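Local coordinates for MmeI (Methylophilus methylotrophus, PDB 5HR4), which combines DNA restriction and modification in one Type IIL enzyme, probably methylating the amino group of adenine in DNA with S-adenosyl-L-methionine as methyl donor, at residues F563-F568 with C582-F587; K326-D331 with C475-G480; G183-L188 with E264-A269. All blocks are in the same frame, centred on the assembly; numbering follows the deposited sequence.

Contact 1: residues F563-F568 with C582-F587; sequences FAHRTF and CVIIGF
I584 O takes one hydrogen bond and one weaker CA-H...O contact from the facing strand. H565 N donates a hydrogen bond to I584 O at 2.9 Å. A564 CA comes to 3.1 Å of I584 O as the CA-H...O contact. The strands run antiparallel, and I584 N returns a bond to H565 O. Beyond this pair lies a beta bulge: R566 and T567 together stand opposite V583. Pairing resumes at F568 and C582, where C582 N meets F568 O at 2.8 Å.

One face of the hairpin carries F563, H565, F568, C582 and I584. The F563 ring swings back over the neighbouring strand because CG sits between the backbone N and the carbonyl carbon (chi1 74°). G586 CA lies under that ring face, 4.0 Å from its centroid. I584 CD1 makes a similar CH-pi contact with the H565 ring. I584 CG1 meets the edge of the F568 ring instead, 3.9 Å from F568 CE1, while C582 CB covers a face. H565 ND1 is held by Y600 OH.

The hairpin supplies strands 7 and 6 in the 3-2-1-4-5-7-6 order of a Rossmann-like methyltransferase. Strand 532-538 flanks 581-588, and the sheet continues past 560-569 with strand 595-599. Helix 318-340 packs on the F563 and I584 face, and helix 517-524 meets I585 from the other.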
ATOM      1  N   PHE A 563      17.109   5.889  -3.709  1.00 33.96           N
ATOM      2  CA  PHE A 563      17.120   4.792  -2.761  1.00 31.95           C
ATOM      3  C   PHE A 563      15.763   4.127  -2.842  1.00 29.67           C
ATOM      4  O   PHE A 563      14.815   4.689  -3.391  1.00 33.39           O
ATOM      5  CB  PHE A 563      17.437   5.262  -1.340  1.00 31.76           C
ATOM      6  CG  PHE A 563      16.307   6.000  -0.671  1.00 32.58           C
ATOM      7  CD1 PHE A 563      15.344   5.313   0.067  1.00 28.51           C
ATOM      8  CD2 PHE A 563      16.215   7.376  -0.762  1.00 28.03           C
ATOM      9  CE1 PHE A 563      14.310   5.987   0.692  1.00 28.62           C
ATOM     10  CE2 PHE A 563      15.174   8.062  -0.143  1.00 29.62           C
ATOM     11  CZ  PHE A 563      14.221   7.373   0.586  1.00 29.38           C
ATOM     12  N   ALA A 564      15.678   2.923  -2.295  1.00 33.47           N
ATOM     13  CA  ALA A 564      14.447   2.158  -2.397  1.00 27.98           C
ATOM     14  C   ALA A 564      14.454   1.066  -1.348  1.00 29.44           C
ATOM     15  O   ALA A 564      15.490   0.442  -1.114  1.00 34.31           O
ATOM     16  CB  ALA A 564      14.287   1.539  -3.793  1.00 26.01           C
ATOM     17  N   HIS A 565      13.290   0.838  -0.738  1.00 30.69           N
ATOM     18  CA  HIS A 565      13.023  -0.327   0.098  1.00 25.12           C
ATOM     19  C   HIS A 565      12.283  -1.362  -0.734  1.00 28.59           C
ATOM     20  O   HIS A 565      11.179  -1.096  -1.222  1.00 35.37           O
ATOM     21  CB  HIS A 565      12.171   0.039   1.316  1.00 24.93           C
ATOM     22  CG  HIS A 565      12.910   0.759   2.397  1.00 32.64           C
ATOM     23  ND1 HIS A 565      13.167   0.187   3.625  1.00 33.18           N
ATOM     24  CD2 HIS A 565      13.428   2.010   2.446  1.00 33.96           C
ATOM     25  CE1 HIS A 565      13.828   1.048   4.378  1.00 34.84           C
ATOM     26  NE2 HIS A 565      13.996   2.165   3.688  1.00 36.46           N
ATOM     27  N   ARG A 566      12.855  -2.554  -0.860  1.00 30.75           N
ATOM     28  CA  ARG A 566      12.151  -3.636  -1.525  1.00 25.89           C
ATOM     29  C   ARG A 566      10.983  -4.120  -0.663  1.00 30.08           C
ATOM     30  O   ARG A 566      10.749  -3.636   0.451  1.00 29.92           O
ATOM     31  CB  ARG A 566      13.106  -4.777  -1.828  1.00 29.15           C
ATOM     32  CG  ARG A 566      14.114  -4.460  -2.873  1.00 28.76           C
ATOM     33  CD  ARG A 566      14.965  -5.674  -3.087  1.00 38.40           C
ATOM     34  NE  ARG A 566      14.246  -6.654  -3.884  1.00 38.36           N
ATOM     35  CZ  ARG A 566      13.822  -6.413  -5.121  1.00 36.64           C
ATOM     36  NH1 ARG A 566      14.038  -5.229  -5.673  1.00 32.31           N
ATOM     37  NH2 ARG A 566      13.177  -7.342  -5.807  1.00 40.00           N
ATOM     38  N   THR A 567      10.254  -5.105  -1.194  1.00 27.22           N
ATOM     39  CA  THR A 567       8.973  -5.543  -0.639  1.00 28.48           C
ATOM     40  C   THR A 567       9.036  -5.809   0.866  1.00 30.45           C
ATOM     41  O   THR A 567       9.933  -6.510   1.344  1.00 31.47           O
ATOM     42  CB  THR A 567       8.539  -6.813  -1.365  1.00 25.11           C
ATOM     43  OG1 THR A 567       8.304  -6.519  -2.746  1.00 28.05           O
ATOM     44  CG2 THR A 567       7.309  -7.390  -0.743  1.00 27.45           C
ATOM     45  N   PHE A 568       8.073  -5.253   1.612  1.00 27.16           N
ATOM     46  CA  PHE A 568       7.854  -5.639   3.007  1.00 27.21           C
ATOM     47  C   PHE A 568       6.359  -5.713   3.294  1.00 28.89           C
ATOM     48  O   PHE A 568       5.543  -5.177   2.540  1.00 32.92           O
ATOM     49  CB  PHE A 568       8.545  -4.685   4.002  1.00 31.16           C
ATOM     50  CG  PHE A 568       8.180  -3.233   3.848  1.00 25.77           C
ATOM     51  CD1 PHE A 568       8.746  -2.460   2.852  1.00 29.15           C
ATOM     52  CD2 PHE A 568       7.321  -2.629   4.741  1.00 25.35           C
ATOM     53  CE1 PHE A 568       8.418  -1.102   2.720  1.00 27.32           C
ATOM     54  CE2 PHE A 568       6.992  -1.282   4.618  1.00 28.94           C
ATOM     55  CZ  PHE A 568       7.551  -0.519   3.608  1.00 26.86           C
ATOM     56  N   CYS A 582       4.534  -3.781   0.380  1.00 32.61           N
ATOM     57  CA  CYS A 582       4.907  -2.409   0.051  1.00 31.20           C
ATOM     58  C   CYS A 582       6.333  -2.273  -0.465  1.00 30.14           C
ATOM     59  O   CYS A 582       7.171  -3.167  -0.322  1.00 35.22           O
ATOM     60  CB  CYS A 582       4.766  -1.504   1.269  1.00 27.64           C
ATOM     61  SG  CYS A 582       3.079  -1.352   1.715  1.00 35.70           S
ATOM     62  N   VAL A 583       6.589  -1.113  -1.065  1.00 24.86           N
ATOM     63  CA  VAL A 583       7.920  -0.626  -1.370  1.00 27.94           C
ATOM     64  C   VAL A 583       7.951   0.838  -0.961  1.00 29.73           C
ATOM     65  O   VAL A 583       6.918   1.435  -0.646  1.00 29.00           O
ATOM     66  CB  VAL A 583       8.285  -0.784  -2.858  1.00 28.87           C
ATOM     67  CG1 VAL A 583       8.365  -2.250  -3.223  1.00 27.05           C
ATOM     68  CG2 VAL A 583       7.248  -0.090  -3.718  1.00 29.70           C
ATOM     69  N   ILE A 584       9.160   1.397  -0.918  1.00 28.10           N
ATOM     70  CA  ILE A 584       9.387   2.828  -0.735  1.00 25.48           C
ATOM     71  C   ILE A 584      10.341   3.263  -1.830  1.00 27.52           C
ATOM     72  O   ILE A 584      11.402   2.657  -1.999  1.00 28.47           O
ATOM     73  CB  ILE A 584       9.982   3.171   0.645  1.00 26.62           C
ATOM     74  CG1 ILE A 584       9.090   2.673   1.778  1.00 25.77           C
ATOM     75  CG2 ILE A 584      10.178   4.671   0.763  1.00 27.86           C
ATOM     76  CD1 ILE A 584       9.671   2.886   3.158  1.00 21.97           C
ATOM     77  N   ILE A 585       9.980   4.307  -2.573  1.00 32.86           N
ATOM     78  CA  ILE A 585      10.754   4.742  -3.736  1.00 30.70           C
ATOM     79  C   ILE A 585      11.170   6.181  -3.522  1.00 31.30           C
ATOM     80  O   ILE A 585      10.344   7.099  -3.607  1.00 36.75           O
ATOM     81  CB  ILE A 585       9.967   4.602  -5.047  1.00 26.26           C
ATOM     82  CG1 ILE A 585       9.670   3.120  -5.327  1.00 33.46           C
ATOM     83  CG2 ILE A 585      10.783   5.174  -6.180  1.00 27.48           C
ATOM     84  CD1 ILE A 585       8.585   2.853  -6.395  1.00 28.80           C
ATOM     85  N   GLY A 586      12.470   6.389  -3.258  1.00 29.35           N
ATOM     86  CA  GLY A 586      13.031   7.728  -3.222  1.00 28.26           C
ATOM     87  C   GLY A 586      13.539   8.130  -4.596  1.00 33.09           C
ATOM     88  O   GLY A 586      14.288   7.383  -5.235  1.00 34.60           O
ATOM     89  N   PHE A 587      13.140   9.318  -5.050  1.00 29.91           N
ATOM     90  CA  PHE A 587      13.460   9.711  -6.416  1.00 33.86           C
ATOM     91  C   PHE A 587      13.590  11.226  -6.505  1.00 30.61           C
ATOM     92  O   PHE A 587      13.247  11.967  -5.583  1.00 31.44           O
ATOM     93  CB  PHE A 587      12.401   9.185  -7.406  1.00 34.25           C
ATOM     94  CG  PHE A 587      11.037   9.757  -7.177  1.00 33.10           C
ATOM     95  CD1 PHE A 587      10.228   9.272  -6.160  1.00 33.44           C
ATOM     96  CD2 PHE A 587      10.580  10.810  -7.942  1.00 33.98           C
ATOM     97  CE1 PHE A 587       8.988   9.808  -5.922  1.00 33.32           C
ATOM     98  CE2 PHE A 587       9.332  11.346  -7.718  1.00 38.13           C
ATOM     99  CZ  PHE A 587       8.534  10.846  -6.702  1.00 35.21           C
TER

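Contact 2: residues K326-D331 with C475-G480; sequences KPLFLD and CCFILG
F329 and F477 meet because their first torsions turn both rings into the gap between helix and strand. F329 CG stands between its backbone N and carbonyl carbon (chi1 51°), while F477 CG is anti to its carbonyl carbon (chi1 -52°). The contact lays helix 318-340 against strand 477-480, a parallel strand in the middle of the Rossmann-like methyltransferase sheet. As in other adenine-specific DNA methyltransferases, this strand runs into an NPPY-type motif, here NPPF.

The two rings form an oblique pair, centroids 4.8 Å apart and planes at 47°. F329 CD1 lies over a face of the F477 ring, offset toward the rim. F329 CB meets F477 CE1 and CZ. At its far edge the F329 ring takes L479 CD2 near its plane, 3.6 Å from F329 CE1. L479 CD2 thus touches two helix residues, since it also meets L328 CD2. L328 also slides past F477, with CG 3.9 Å from F477 CD1. No hydrogen bond crosses; the side chains that meet are all apolar. F359 adds a third ring, meeting both phenylalanines, and F369 also touches L479.

The helix is irregular here, with a wider pi-type turn that closes by D331 N to K326 O. On that turn K326 NZ forms a salt bridge of 2.6 Å with D331 OD1, on the syn lone pair of the carboxylate oxygen.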
ATOM      1  N   LYS A 326      14.529   8.902   7.110  1.00 27.61           N
ATOM      2  CA  LYS A 326      15.951   8.853   7.469  1.00 31.11           C
ATOM      3  C   LYS A 326      16.836   8.965   6.237  1.00 29.11           C
ATOM      4  O   LYS A 326      17.693   9.864   6.201  1.00 28.92           O
ATOM      5  CB  LYS A 326      16.282   7.590   8.278  1.00 28.73           C
ATOM      6  CG  LYS A 326      15.805   7.593   9.737  1.00 26.46           C
ATOM      7  CD  LYS A 326      15.889   6.177  10.340  1.00 25.56           C
ATOM      8  CE  LYS A 326      17.035   6.033  11.345  1.00 32.96           C
ATOM      9  NZ  LYS A 326      18.324   6.502  10.763  1.00 30.67           N
ATOM     10  N   PRO A 327      16.669   8.141   5.192  1.00 30.56           N
ATOM     11  CA  PRO A 327      17.438   8.374   3.961  1.00 26.94           C
ATOM     12  C   PRO A 327      17.053   9.651   3.239  1.00 26.62           C
ATOM     13  O   PRO A 327      17.914  10.253   2.593  1.00 29.75           O
ATOM     14  CB  PRO A 327      17.125   7.141   3.097  1.00 28.42           C
ATOM     15  CG  PRO A 327      16.413   6.187   3.990  1.00 30.14           C
ATOM     16  CD  PRO A 327      15.752   6.996   5.043  1.00 29.78           C
ATOM     17  N   LEU A 328      15.797  10.090   3.300  1.00 29.23           N
ATOM     18  CA  LEU A 328      15.414  11.249   2.494  1.00 29.55           C
ATOM     19  C   LEU A 328      16.160  12.500   2.943  1.00 27.67           C
ATOM     20  O   LEU A 328      16.752  13.210   2.121  1.00 30.08           O
ATOM     21  CB  LEU A 328      13.902  11.479   2.542  1.00 30.09           C
ATOM     22  CG  LEU A 328      13.356  12.453   1.475  1.00 29.78           C
ATOM     23  CD1 LEU A 328      13.784  12.047   0.053  1.00 28.81           C
ATOM     24  CD2 LEU A 328      11.830  12.618   1.560  1.00 26.43           C
ATOM     25  N   PHE A 329      16.161  12.785   4.243  1.00 25.84           N
ATOM     26  CA  PHE A 329      16.899  13.960   4.695  1.00 28.49           C
ATOM     27  C   PHE A 329      17.524  13.783   6.072  1.00 30.99           C
ATOM     28  O   PHE A 329      18.610  14.310   6.315  1.00 32.54           O
ATOM     29  CB  PHE A 329      15.990  15.196   4.712  1.00 24.20           C
ATOM     30  CG  PHE A 329      14.705  14.984   5.442  1.00 29.18           C
ATOM     31  CD1 PHE A 329      13.580  14.536   4.772  1.00 27.90           C
ATOM     32  CD2 PHE A 329      14.615  15.230   6.797  1.00 31.20           C
ATOM     33  CE1 PHE A 329      12.391  14.322   5.442  1.00 28.10           C
ATOM     34  CE2 PHE A 329      13.433  15.031   7.473  1.00 28.44           C
ATOM     35  CZ  PHE A 329      12.313  14.566   6.790  1.00 28.59           C
ATOM     36  N   LEU A 330      16.854  13.042   6.964  1.00 29.66           N
ATOM     37  CA  LEU A 330      17.117  13.165   8.395  1.00 26.68           C
ATOM     38  C   LEU A 330      18.532  12.724   8.738  1.00 34.25           C
ATOM     39  O   LEU A 330      19.282  13.473   9.375  1.00 35.81           O
ATOM     40  CB  LEU A 330      16.078  12.370   9.193  1.00 27.80           C
ATOM     41  CG  LEU A 330      16.189  12.487  10.720  1.00 23.58           C
ATOM     42  CD1 LEU A 330      16.252  13.920  11.138  1.00 29.06           C
ATOM     43  CD2 LEU A 330      15.073  11.776  11.459  1.00 20.35           C
ATOM     44  N   ASP A 331      18.927  11.522   8.312  1.00 29.99           N
ATOM     45  CA  ASP A 331      20.278  11.067   8.613  1.00 27.27           C
ATOM     46  C   ASP A 331      21.319  12.088   8.159  1.00 33.26           C
ATOM     47  O   ASP A 331      22.276  12.374   8.893  1.00 35.79           O
ATOM     48  CB  ASP A 331      20.561   9.709   7.969  1.00 27.14           C
ATOM     49  CG  ASP A 331      19.803   8.556   8.639  1.00 33.91           C
ATOM     50  OD1 ASP A 331      19.325   8.743   9.786  1.00 35.82           O
ATOM     51  OD2 ASP A 331      19.693   7.453   8.021  1.00 31.29           O
ATOM     52  N   CYS A 475      10.041  24.818  -2.050  1.00 34.29           N
ATOM     53  CA  CYS A 475       9.791  23.490  -1.516  1.00 32.37           C
ATOM     54  C   CYS A 475      11.080  22.677  -1.483  1.00 34.06           C
ATOM     55  O   CYS A 475      11.953  22.842  -2.341  1.00 38.06           O
ATOM     56  CB  CYS A 475       8.730  22.765  -2.355  1.00 33.82           C
ATOM     57  SG  CYS A 475       8.669  20.962  -2.152  1.00 36.32           S
ATOM     58  N   CYS A 476      11.181  21.778  -0.495  1.00 26.15           N
ATOM     59  CA  CYS A 476      12.373  20.952  -0.313  1.00 33.40           C
ATOM     60  C   CYS A 476      12.096  19.458  -0.448  1.00 37.20           C
ATOM     61  O   CYS A 476      12.709  18.799  -1.302  1.00 36.72           O
ATOM     62  CB  CYS A 476      13.009  21.253   1.046  1.00 33.96           C
ATOM     63  SG  CYS A 476      13.667  22.910   1.127  1.00 42.80           S
ATOM     64  N   PHE A 477      11.210  18.886   0.364  1.00 31.24           N
ATOM     65  CA  PHE A 477      10.959  17.456   0.295  1.00 35.34           C
ATOM     66  C   PHE A 477       9.485  17.163   0.026  1.00 32.84           C
ATOM     67  O   PHE A 477       8.592  17.852   0.532  1.00 29.40           O
ATOM     68  CB  PHE A 477      11.429  16.773   1.571  1.00 25.67           C
ATOM     69  CG  PHE A 477      12.821  17.114   1.923  1.00 28.29           C
ATOM     70  CD1 PHE A 477      13.879  16.362   1.433  1.00 32.61           C
ATOM     71  CD2 PHE A 477      13.096  18.214   2.713  1.00 31.46           C
ATOM     72  CE1 PHE A 477      15.185  16.685   1.747  1.00 25.35           C
ATOM     73  CE2 PHE A 477      14.403  18.549   3.016  1.00 28.12           C
ATOM     74  CZ  PHE A 477      15.444  17.776   2.537  1.00 25.99           C
ATOM     75  N   ILE A 478       9.254  16.142  -0.795  1.00 30.37           N
ATOM     76  CA  ILE A 478       7.935  15.603  -1.071  1.00 33.82           C
ATOM     77  C   ILE A 478       7.940  14.173  -0.558  1.00 34.89           C
ATOM     78  O   ILE A 478       8.708  13.333  -1.048  1.00 33.34           O
ATOM     79  CB  ILE A 478       7.594  15.666  -2.569  1.00 39.01           C
ATOM     80  CG1 ILE A 478       7.395  17.112  -3.009  1.00 36.24           C
ATOM     81  CG2 ILE A 478       6.332  14.893  -2.887  1.00 34.13           C
ATOM     82  CD1 ILE A 478       7.147  17.214  -4.463  1.00 35.97           C
ATOM     83  N   LEU A 479       7.110  13.898   0.447  1.00 34.80           N
ATOM     84  CA  LEU A 479       7.022  12.564   1.012  1.00 34.29           C
ATOM     85  C   LEU A 479       5.579  12.224   1.337  1.00 35.29           C
ATOM     86  O   LEU A 479       4.769  13.107   1.620  1.00 35.67           O
ATOM     87  CB  LEU A 479       7.868  12.438   2.275  1.00 33.87           C
ATOM     88  CG  LEU A 479       7.901  13.582   3.282  1.00 32.47           C
ATOM     89  CD1 LEU A 479       6.727  13.546   4.183  1.00 35.93           C
ATOM     90  CD2 LEU A 479       9.158  13.412   4.109  1.00 36.48           C
ATOM     91  N   GLY A 480       5.268  10.939   1.321  1.00 32.57           N
ATOM     92  CA  GLY A 480       3.999  10.501   1.855  1.00 30.04           C
ATOM     93  C   GLY A 480       3.649   9.108   1.389  1.00 32.12           C
ATOM     94  O   GLY A 480       4.386   8.468   0.644  1.00 32.14           O
TER

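Contact 3: residues G183-L188 with E264-A269; sequences GHALEL and EPLPPA
H184 NE2 donates to E264 OE1 at 2.9 Å, with an angle of 147° at the hydrogen. The oxygen uses its syn lone pair and lies close to the imidazole plane. Ring and carboxylate planes are 30° apart. E264 spans the gap with an extended chain, its CG anti to the backbone N (chi1 -180°). L188 CD2 comes to 3.7 Å of E264 OE1. Beside this bond, L266 makes the apolar part of the contact: its CD2 rests on A185, 3.7 Å from A185 CB, and its CD1 faces L188 CG. P267 CG adds a touch on A185 CB, 4.0 Å away.

Further out, H184 ND1 bonds to E416 OE2, so a carboxylate holds each ring nitrogen. This fixes the ring rotation and would be expected to favour a charged imidazole. An alanine in place of E264 has no carboxylate for H184 NE2, and the ring would probably be less firmly fixed, with E416 still at ND1. R192 and N230 hold the loop backbone at E264 O and L266 O.

The arrangement is a loop packed on the N-terminal part of helix 183-200, a helix of the helicase spacer family region, with a His-carboxylate hydrogen bond at its rim.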
ATOM      1  N   GLY A 183     -20.805  17.179   8.516  1.00 25.21           N
ATOM      2  CA  GLY A 183     -20.049  18.086   7.682  1.00 21.99           C
ATOM      3  C   GLY A 183     -18.956  18.859   8.415  1.00 34.77           C
ATOM      4  O   GLY A 183     -18.388  18.425   9.431  1.00 33.77           O
ATOM      5  N   HIS A 184     -18.669  20.039   7.859  1.00 34.41           N
ATOM      6  CA  HIS A 184     -17.567  20.881   8.307  1.00 30.71           C
ATOM      7  C   HIS A 184     -17.665  21.202   9.792  1.00 31.73           C
ATOM      8  O   HIS A 184     -16.664  21.132  10.515  1.00 33.47           O
ATOM      9  CB  HIS A 184     -17.543  22.170   7.481  1.00 29.96           C
ATOM     10  CG  HIS A 184     -16.465  23.121   7.887  1.00 34.72           C
ATOM     11  ND1 HIS A 184     -15.127  22.845   7.708  1.00 31.29           N
ATOM     12  CD2 HIS A 184     -16.525  24.340   8.476  1.00 33.93           C
ATOM     13  CE1 HIS A 184     -14.408  23.860   8.157  1.00 33.88           C
ATOM     14  NE2 HIS A 184     -15.231  24.779   8.632  1.00 28.71           N
ATOM     15  N   ALA A 185     -18.849  21.586  10.274  1.00 29.95           N
ATOM     16  CA  ALA A 185     -18.966  21.828  11.710  1.00 31.47           C
ATOM     17  C   ALA A 185     -18.532  20.596  12.492  1.00 31.00           C
ATOM     18  O   ALA A 185     -17.723  20.691  13.422  1.00 31.29           O
ATOM     19  CB  ALA A 185     -20.388  22.230  12.093  1.00 23.62           C
ATOM     20  N   LEU A 186     -19.017  19.418  12.093  1.00 27.66           N
ATOM     21  CA  LEU A 186     -18.688  18.204  12.833  1.00 30.12           C
ATOM     22  C   LEU A 186     -17.171  18.003  12.930  1.00 31.46           C
ATOM     23  O   LEU A 186     -16.623  17.878  14.029  1.00 26.39           O
ATOM     24  CB  LEU A 186     -19.368  16.999  12.182  1.00 28.98           C
ATOM     25  CG  LEU A 186     -19.034  15.659  12.830  1.00 30.89           C
ATOM     26  CD1 LEU A 186     -19.588  15.582  14.244  1.00 32.35           C
ATOM     27  CD2 LEU A 186     -19.545  14.523  11.978  1.00 33.70           C
ATOM     28  N   GLU A 187     -16.479  18.023  11.783  1.00 29.18           N
ATOM     29  CA  GLU A 187     -15.044  17.776  11.754  1.00 27.10           C
ATOM     30  C   GLU A 187     -14.288  18.747  12.647  1.00 35.42           C
ATOM     31  O   GLU A 187     -13.367  18.347  13.374  1.00 36.49           O
ATOM     32  CB  GLU A 187     -14.513  17.877  10.324  1.00 30.56           C
ATOM     33  CG  GLU A 187     -15.399  17.304   9.229  1.00 29.66           C
ATOM     34  CD  GLU A 187     -15.770  15.835   9.423  1.00 36.19           C
ATOM     35  OE1 GLU A 187     -16.612  15.321   8.639  1.00 41.20           O
ATOM     36  OE2 GLU A 187     -15.237  15.197  10.361  1.00 35.09           O
ATOM     37  N   LEU A 188     -14.641  20.035  12.596  1.00 33.94           N
ATOM     38  CA  LEU A 188     -13.915  21.015  13.393  1.00 27.38           C
ATOM     39  C   LEU A 188     -14.385  21.028  14.842  1.00 31.88           C
ATOM     40  O   LEU A 188     -13.580  21.302  15.744  1.00 33.71           O
ATOM     41  CB  LEU A 188     -14.044  22.394  12.758  1.00 32.43           C
ATOM     42  CG  LEU A 188     -13.568  23.696  13.418  1.00 29.21           C
ATOM     43  CD1 LEU A 188     -12.154  23.619  13.952  1.00 35.44           C
ATOM     44  CD2 LEU A 188     -13.654  24.775  12.379  1.00 33.26           C
ATOM     45  N   GLU A 264     -13.658  30.304  13.709  1.00 30.91           N
ATOM     46  CA  GLU A 264     -14.966  30.239  13.082  1.00 27.82           C
ATOM     47  C   GLU A 264     -16.044  29.940  14.112  1.00 30.42           C
ATOM     48  O   GLU A 264     -15.938  28.954  14.842  1.00 33.39           O
ATOM     49  CB  GLU A 264     -15.000  29.179  12.000  1.00 29.04           C
ATOM     50  CG  GLU A 264     -16.343  29.092  11.325  1.00 32.85           C
ATOM     51  CD  GLU A 264     -16.428  27.964  10.319  1.00 38.87           C
ATOM     52  OE1 GLU A 264     -15.456  27.180  10.236  1.00 41.50           O
ATOM     53  OE2 GLU A 264     -17.465  27.861   9.612  1.00 42.55           O
ATOM     54  N   PRO A 265     -17.097  30.749  14.194  1.00 40.35           N
ATOM     55  CA  PRO A 265     -18.242  30.364  15.023  1.00 39.43           C
ATOM     56  C   PRO A 265     -18.932  29.144  14.420  1.00 34.14           C
ATOM     57  O   PRO A 265     -18.990  28.978  13.198  1.00 36.01           O
ATOM     58  CB  PRO A 265     -19.138  31.611  14.983  1.00 31.48           C
ATOM     59  CG  PRO A 265     -18.882  32.168  13.621  1.00 29.51           C
ATOM     60  CD  PRO A 265     -17.387  31.959  13.397  1.00 34.77           C
ATOM     61  N   LEU A 266     -19.446  28.281  15.289  1.00 30.56           N
ATOM     62  CA  LEU A 266     -20.013  27.019  14.860  1.00 33.09           C
ATOM     63  C   LEU A 266     -21.420  26.903  15.414  1.00 32.20           C
ATOM     64  O   LEU A 266     -21.672  27.340  16.548  1.00 30.99           O
ATOM     65  CB  LEU A 266     -19.190  25.820  15.359  1.00 28.20           C
ATOM     66  CG  LEU A 266     -17.941  25.443  14.583  1.00 29.61           C
ATOM     67  CD1 LEU A 266     -17.242  24.268  15.265  1.00 32.12           C
ATOM     68  CD2 LEU A 266     -18.270  25.119  13.124  1.00 26.29           C
ATOM     69  N   PRO A 267     -22.343  26.309  14.661  1.00 31.32           N
ATOM     70  CA  PRO A 267     -23.661  26.020  15.210  1.00 30.08           C
ATOM     71  C   PRO A 267     -23.517  25.192  16.470  1.00 29.78           C
ATOM     72  O   PRO A 267     -22.598  24.364  16.565  1.00 31.86           O
ATOM     73  CB  PRO A 267     -24.353  25.224  14.091  1.00 27.82           C
ATOM     74  CG  PRO A 267     -23.256  24.723  13.229  1.00 26.98           C
ATOM     75  CD  PRO A 267     -22.160  25.735  13.316  1.00 29.04           C
ATOM     76  N   PRO A 268     -24.366  25.418  17.470  1.00 31.15           N
ATOM     77  CA  PRO A 268     -24.326  24.579  18.674  1.00 27.32           C
ATOM     78  C   PRO A 268     -24.905  23.199  18.401  1.00 31.35           C
ATOM     79  O   PRO A 268     -25.835  23.033  17.607  1.00 40.69           O
ATOM     80  CB  PRO A 268     -25.182  25.354  19.677  1.00 27.87           C
ATOM     81  CG  PRO A 268     -26.179  26.099  18.795  1.00 32.48           C
ATOM     82  CD  PRO A 268     -25.480  26.388  17.485  1.00 28.94           C
ATOM     83  N   ALA A 269     -24.328  22.199  19.059  1.00 33.08           N
ATOM     84  CA  ALA A 269     -24.724  20.808  18.896  1.00 31.83           C
ATOM     85  C   ALA A 269     -25.780  20.468  19.948  1.00 37.50           C
ATOM     86  O   ALA A 269     -26.421  21.361  20.512  1.00 34.87           O
ATOM     87  CB  ALA A 269     -23.497  19.890  19.010  1.00 31.77           C
TER

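In the fold
Contact 3 comes first along the chain. It closes a largely helical loop of 75 residues and ties helix 183-200 to the segment before helix 273-283. Contact 2 follows, closing 143 residues that include strands 359-361, 409-413 and 455-458. It ties helix 318-340 to the middle of the large sheet. Contact 1 comes last and closes a hairpin of only 13 intervening residues. The three are in series; none nests or crosses. Contacts 1 and 2 share the sheet and touch where F563 packs on P327. Contact 3 lies apart, its centre about 35 Å from that of contact 2. Helix 183-200 also meets helix 416-440, which lies within the loop that contact 2 closes.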